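Local coordinates for protein putative Acetyltransferase from the GNAT family (Novosphingobium aromaticivorans DSM 12444, PDB 3EC4) that probably transfers an acyl group, most likely the acetyl group of acetyl-CoA, onto an acceptor, as GNAT-family enzymes do, at residues G17-E22 against P153-A158; L104-V109 against G127-G132. All coordinates share one frame; numbering follows the deposited sequence.

How the contacts relate
From the N terminus, helix 11-17 ends and the turn that follows makes contact 1 with the loop leading into strand 157-165. This closes a loop with 130 residues between its two segments, holding strands from both the N-terminal part and the GNAT sheet. Contact 2 falls wholly within that span. It closes a much shorter loop, whose 17 intervening residues include most of helix 109-118, and joins the segment after edge strand 102-103 to the one before strand 134-139. The two contact centres are about 19 Å apart, yet they meet directly: Gln20 NE2 of contact 1 packs 3.5 Å from Tyr131 CE1 of contact 2.

Contact 1. Residues G17-E22 against P153-A158; sequences GGPQSE and PAPNLA
Pro19 lays its ring against the backbone at Ala154 and Pro155, bringing together two type I beta turns, Gly18 to Ser21 and Ala154 to Leu157. The second turn lies in the connection between strands 142-149 and 157-165, neighbouring antiparallel strands of the GNAT sheet; the first follows helix 11-17. Each proline is the second residue of its turn, where a ring suits the backbone, with phi -49° at Pro19 and -50° at Pro155.

The touching is done by CG and CD of the Pro19 ring. Its CG sits 3.5 Å from Ala154 C and 3.6 Å from Pro155 N, so it rests on the peptide linking those residues more than on a side chain. The contact between the rings is looser, Pro19 CG to Pro155 CD being 4.0 Å. Next to it, Pro19 CD comes 3.9 Å from Ala154 CA. Pro153 offers Pro19 only its backbone: its CB points away, and its ring packs on Tyr194 of strand 192-198 and on Pro11 of helix 11-17.

No hydrogen bond crosses between the two segments, so this is van der Waals packing in a partly exposed place. The polar hold comes just beside it, from buried Gln20. Its CG lies anti to the carbonyl carbon (chi1 -72°) and the chain runs on extended, carrying the amide to the residues just ahead of Pro153. There both ends of that amide are used: OE1 accepts from Arg152 N, and NE2 donates to Arg150 O.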
loop_
_atom_site.group_PDB
_atom_site.type_symbol
_atom_site.label_atom_id
_atom_site.label_comp_id
_atom_site.label_asym_id
_atom_site.label_seq_id
_atom_site.Cartn_x
_atom_site.Cartn_y
_atom_site.Cartn_z
ATOM N N GLY A 17 -10.688 -8.686 6.488
ATOM C CA GLY A 17 -11.970 -9.087 7.056
ATOM C C GLY A 17 -13.169 -8.340 6.513
ATOM O O GLY A 17 -14.311 -8.764 6.738
ATOM N N GLY A 18 -12.902 -7.277 5.757
ATOM C CA GLY A 18 -13.912 -6.370 5.229
ATOM C C GLY A 18 -13.998 -6.413 3.729
ATOM O O GLY A 18 -14.124 -7.491 3.187
ATOM N N PRO A 19 -13.956 -5.230 3.052
ATOM C CA PRO A 19 -14.115 -5.185 1.604
ATOM C C PRO A 19 -13.246 -6.181 0.810
ATOM O O PRO A 19 -13.697 -6.677 -0.197
ATOM C CB PRO A 19 -13.786 -3.720 1.245
ATOM C CG PRO A 19 -14.045 -2.967 2.459
ATOM C CD PRO A 19 -13.817 -3.878 3.638
ATOM N N GLN A 20 -12.018 -6.492 1.285
ATOM C CA GLN A 20 -11.133 -7.403 0.551
ATOM C C GLN A 20 -11.038 -8.826 1.116
ATOM O O GLN A 20 -10.014 -9.525 0.999
ATOM C CB GLN A 20 -9.750 -6.708 0.387
ATOM C CG GLN A 20 -9.859 -5.589 -0.604
ATOM C CD GLN A 20 -8.771 -4.553 -0.453
ATOM O OE1 GLN A 20 -8.204 -4.402 0.631
ATOM N NE2 GLN A 20 -8.510 -3.796 -1.506
ATOM N N SER A 21 -12.130 -9.274 1.719
ATOM C CA SER A 21 -12.155 -10.574 2.353
ATOM C C SER A 21 -11.901 -11.716 1.345
ATOM O O SER A 21 -11.414 -12.766 1.747
ATOM C CB SER A 21 -13.490 -10.759 3.084
ATOM O OG SER A 21 -14.511 -10.773 2.120
ATOM N N GLU A 22 -12.231 -11.524 0.069
ATOM C CA GLU A 22 -11.923 -12.542 -0.976
ATOM C C GLU A 22 -10.411 -12.708 -1.255
ATOM O O GLU A 22 -9.985 -13.721 -1.804
ATOM C CB GLU A 22 -12.635 -12.213 -2.300
ATOM C CG GLU A 22 -14.101 -12.640 -2.313
ATOM C CD GLU A 22 -14.760 -12.559 -3.711
ATOM O OE1 GLU A 22 -14.082 -12.812 -4.743
ATOM O OE2 GLU A 22 -15.969 -12.262 -3.758
ATOM N N PRO A 153 -9.773 -0.821 4.115
ATOM C CA PRO A 153 -10.110 -1.249 5.473
ATOM C C PRO A 153 -11.603 -1.181 5.860
ATOM O O PRO A 153 -12.020 -1.825 6.810
ATOM C CB PRO A 153 -9.241 -0.338 6.346
ATOM C CG PRO A 153 -8.073 0.055 5.448
ATOM C CD PRO A 153 -8.796 0.283 4.123
ATOM N N ALA A 154 -12.351 -0.355 5.141
ATOM C CA ALA A 154 -13.791 -0.259 5.207
ATOM C C ALA A 154 -14.314 0.238 3.850
ATOM O O ALA A 154 -13.544 0.802 3.051
ATOM C CB ALA A 154 -14.230 0.683 6.345
ATOM N N PRO A 155 -15.611 0.027 3.562
ATOM C CA PRO A 155 -16.135 0.434 2.261
ATOM C C PRO A 155 -15.814 1.866 1.827
ATOM O O PRO A 155 -15.585 2.087 0.640
ATOM C CB PRO A 155 -17.640 0.198 2.403
ATOM C CG PRO A 155 -17.698 -0.976 3.351
ATOM C CD PRO A 155 -16.651 -0.610 4.379
ATOM N N ASN A 156 -15.764 2.816 2.763
ATOM C CA ASN A 156 -15.512 4.225 2.421
ATOM C C ASN A 156 -14.039 4.670 2.581
ATOM O O ASN A 156 -13.771 5.865 2.601
ATOM C CB ASN A 156 -16.370 5.101 3.324
ATOM C CG ASN A 156 -15.873 5.088 4.753
ATOM O OD1 ASN A 156 -15.487 4.033 5.295
ATOM N ND2 ASN A 156 -15.828 6.255 5.354
ATOM N N LEU A 157 -13.108 3.721 2.726
ATOM C CA LEU A 157 -11.674 4.036 2.830
ATOM C C LEU A 157 -10.904 3.303 1.736
ATOM O O LEU A 157 -11.187 2.152 1.442
ATOM C CB LEU A 157 -11.111 3.615 4.207
ATOM C CG LEU A 157 -11.736 4.360 5.394
ATOM C CD1 LEU A 157 -11.471 3.637 6.719
ATOM C CD2 LEU A 157 -11.167 5.780 5.367
ATOM N N ALA A 158 -9.899 3.970 1.160
ATOM C CA ALA A 158 -9.132 3.394 0.064
ATOM C C ALA A 158 -7.704 3.912 0.119
ATOM O O ALA A 158 -7.499 5.106 0.256
ATOM C CB ALA A 158 -9.767 3.727 -1.279
#

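Contact 2. Residues L104-V109 against G127-G132; sequences LGETDV and GTWRYG
Val109 and Glu106 pack against the indole of Trp129, where the 3-10 segment 106-108 and the start of helix 109-118 meet the 3-10 segment before strand 134-139 of the GNAT fold. The Trp129 side chain runs outward from a CB that points toward 104-109, and with CG set between backbone N and carbonyl carbon (chi1 67°) the indole stands between Val109 and Arg130. From CG through CD2 and CE2 the five-membered ring lies under Val109 CG2, which is 3.4 Å from its centroid and 9° off its normal, a well-centred CH-pi contact. CD1 and NE1 also feel the other methyl: Val109 CG1 is 3.9 Å from Trp129 NE1. In the six-membered ring, CE3 lies at the rim of the Val109 CG2 contact, and Trp129 CZ3 comes 3.9 Å from Glu106 CA. Trp129 CH2 meets Glu106 CG at 3.7 Å, with CZ2 close to the same carbon. The opposite face of the indole carries Arg130 CG, 3.6 Å above the ring plane; the Arg130 guanidinium sets one face over CZ2, offset toward its rim.

One water spans the two charged side chains, donating to Glu106 OE2 (3.1 Å) and accepting from Arg130 NH2 (3.0 Å). With an alanine here instead of Trp129, Val109 CG2 and Arg130 CG would probably lose the surface between them, and the Glu106 chain would turn more freely. Within 104-109, Asp108 OD2 takes the Gly105 N-H while its OD1 pairs with Arg138. The chemistry is mainly dispersion around one aromatic plate, with Glu106 and Arg130 coupled through water, their attraction probably softened by solvent.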
loop_
_atom_site.group_PDB
_atom_site.type_symbol
_atom_site.label_atom_id
_atom_site.label_comp_id
_atom_site.label_asym_id
_atom_site.label_seq_id
_atom_site.Cartn_x
_atom_site.Cartn_y
_atom_site.Cartn_z
ATOM N N LEU A 104 -3.979 2.300 -16.636
ATOM C CA LEU A 104 -3.175 1.143 -16.969
ATOM C C LEU A 104 -3.992 -0.138 -16.883
ATOM O O LEU A 104 -5.001 -0.204 -16.190
ATOM C CB LEU A 104 -1.977 1.056 -16.041
ATOM C CG LEU A 104 -1.084 2.313 -16.123
ATOM C CD1 LEU A 104 0.073 2.211 -15.134
ATOM C CD2 LEU A 104 -0.610 2.580 -17.548
ATOM N N GLY A 105 -3.528 -1.175 -17.549
ATOM C CA GLY A 105 -4.211 -2.457 -17.513
ATOM C C GLY A 105 -3.294 -3.609 -17.802
ATOM O O GLY A 105 -2.084 -3.456 -17.772
ATOM N N GLU A 106 -3.877 -4.762 -18.158
ATOM C CA GLU A 106 -3.096 -5.986 -18.280
ATOM C C GLU A 106 -1.929 -5.838 -19.236
ATOM O O GLU A 106 -0.884 -6.393 -18.994
ATOM C CB GLU A 106 -3.979 -7.152 -18.755
ATOM C CG GLU A 106 -3.405 -8.531 -18.419
ATOM C CD GLU A 106 -4.303 -9.691 -18.890
ATOM O OE1 GLU A 106 -5.060 -9.496 -19.876
ATOM O OE2 GLU A 106 -4.232 -10.792 -18.273
ATOM N N THR A 107 -2.108 -5.128 -20.344
ATOM C CA THR A 107 -1.032 -5.009 -21.320
ATOM C C THR A 107 0.185 -4.245 -20.773
ATOM O O THR A 107 1.281 -4.428 -21.265
ATOM C CB THR A 107 -1.497 -4.398 -22.668
ATOM O OG1 THR A 107 -1.976 -3.055 -22.491
ATOM C CG2 THR A 107 -2.581 -5.251 -23.330
ATOM N N ASP A 108 -0.007 -3.404 -19.754
ATOM C CA ASP A 108 1.062 -2.621 -19.149
ATOM C C ASP A 108 1.838 -3.347 -18.061
ATOM O O ASP A 108 2.839 -2.820 -17.538
ATOM C CB ASP A 108 0.476 -1.323 -18.563
ATOM C CG ASP A 108 -0.302 -0.542 -19.587
ATOM O OD1 ASP A 108 0.328 0.012 -20.506
ATOM O OD2 ASP A 108 -1.540 -0.478 -19.465
ATOM N N VAL A 109 1.404 -4.552 -17.727
ATOM C CA VAL A 109 1.953 -5.237 -16.545
ATOM C C VAL A 109 3.472 -5.469 -16.613
ATOM O O VAL A 109 4.155 -5.165 -15.644
ATOM C CB VAL A 109 1.157 -6.493 -16.224
ATOM C CG1 VAL A 109 1.901 -7.361 -15.151
ATOM C CG2 VAL A 109 -0.280 -6.091 -15.771
ATOM N N GLY A 127 0.636 -10.203 -8.966
ATOM C CA GLY A 127 -0.744 -9.745 -9.161
ATOM C C GLY A 127 -1.158 -8.468 -8.434
ATOM O O GLY A 127 -2.342 -8.166 -8.360
ATOM N N THR A 128 -0.179 -7.736 -7.905
ATOM C CA THR A 128 -0.425 -6.486 -7.173
ATOM C C THR A 128 -1.203 -5.461 -8.045
ATOM O O THR A 128 -2.013 -4.698 -7.534
ATOM C CB THR A 128 0.893 -5.889 -6.660
ATOM O OG1 THR A 128 1.559 -6.848 -5.814
ATOM C CG2 THR A 128 0.645 -4.588 -5.881
ATOM N N TRP A 129 -0.978 -5.474 -9.357
ATOM C CA TRP A 129 -1.695 -4.563 -10.257
ATOM C C TRP A 129 -3.182 -4.812 -10.234
ATOM O O TRP A 129 -3.950 -3.965 -10.698
ATOM C CB TRP A 129 -1.187 -4.688 -11.690
ATOM C CG TRP A 129 -1.487 -6.037 -12.368
ATOM C CD1 TRP A 129 -0.764 -7.204 -12.258
ATOM C CD2 TRP A 129 -2.572 -6.326 -13.241
ATOM N NE1 TRP A 129 -1.324 -8.172 -13.021
ATOM C CE2 TRP A 129 -2.439 -7.666 -13.639
ATOM C CE3 TRP A 129 -3.627 -5.563 -13.763
ATOM C CZ2 TRP A 129 -3.342 -8.279 -14.509
ATOM C CZ3 TRP A 129 -4.529 -6.171 -14.627
ATOM C CH2 TRP A 129 -4.379 -7.514 -14.991
ATOM N N ARG A 130 -3.611 -6.001 -9.789
ATOM C CA ARG A 130 -5.047 -6.279 -9.716
ATOM C C ARG A 130 -5.713 -5.745 -8.451
ATOM O O ARG A 130 -6.926 -5.915 -8.313
ATOM C CB ARG A 130 -5.358 -7.777 -9.810
ATOM C CG ARG A 130 -4.727 -8.526 -10.955
ATOM C CD ARG A 130 -5.302 -9.923 -11.059
ATOM N NE ARG A 130 -4.948 -10.528 -12.344
ATOM C CZ ARG A 130 -3.856 -11.261 -12.558
ATOM N NH1 ARG A 130 -2.990 -11.507 -11.577
ATOM N NH2 ARG A 130 -3.625 -11.760 -13.769
ATOM N N TYR A 131 -4.945 -5.109 -7.558
ATOM C CA TYR A 131 -5.456 -4.700 -6.231
ATOM C C TYR A 131 -6.512 -3.622 -6.412
ATOM O O TYR A 131 -7.450 -3.523 -5.634
ATOM C CB TYR A 131 -4.321 -4.181 -5.361
ATOM C CG TYR A 131 -4.257 -4.654 -3.939
ATOM C CD1 TYR A 131 -5.387 -4.680 -3.127
ATOM C CD2 TYR A 131 -3.046 -5.046 -3.397
ATOM C CE1 TYR A 131 -5.280 -5.093 -1.789
ATOM C CE2 TYR A 131 -2.928 -5.437 -2.094
ATOM C CZ TYR A 131 -4.044 -5.476 -1.295
ATOM O OH TYR A 131 -3.918 -5.870 0.022
ATOM N N GLY A 132 -6.347 -2.817 -7.462
ATOM C CA GLY A 132 -7.289 -1.761 -7.815
ATOM C C GLY A 132 -6.817 -1.004 -9.045
ATOM O O GLY A 132 -5.999 -1.507 -9.822
HETATM O O HOH W 1 -5.826 -10.789 -15.629
#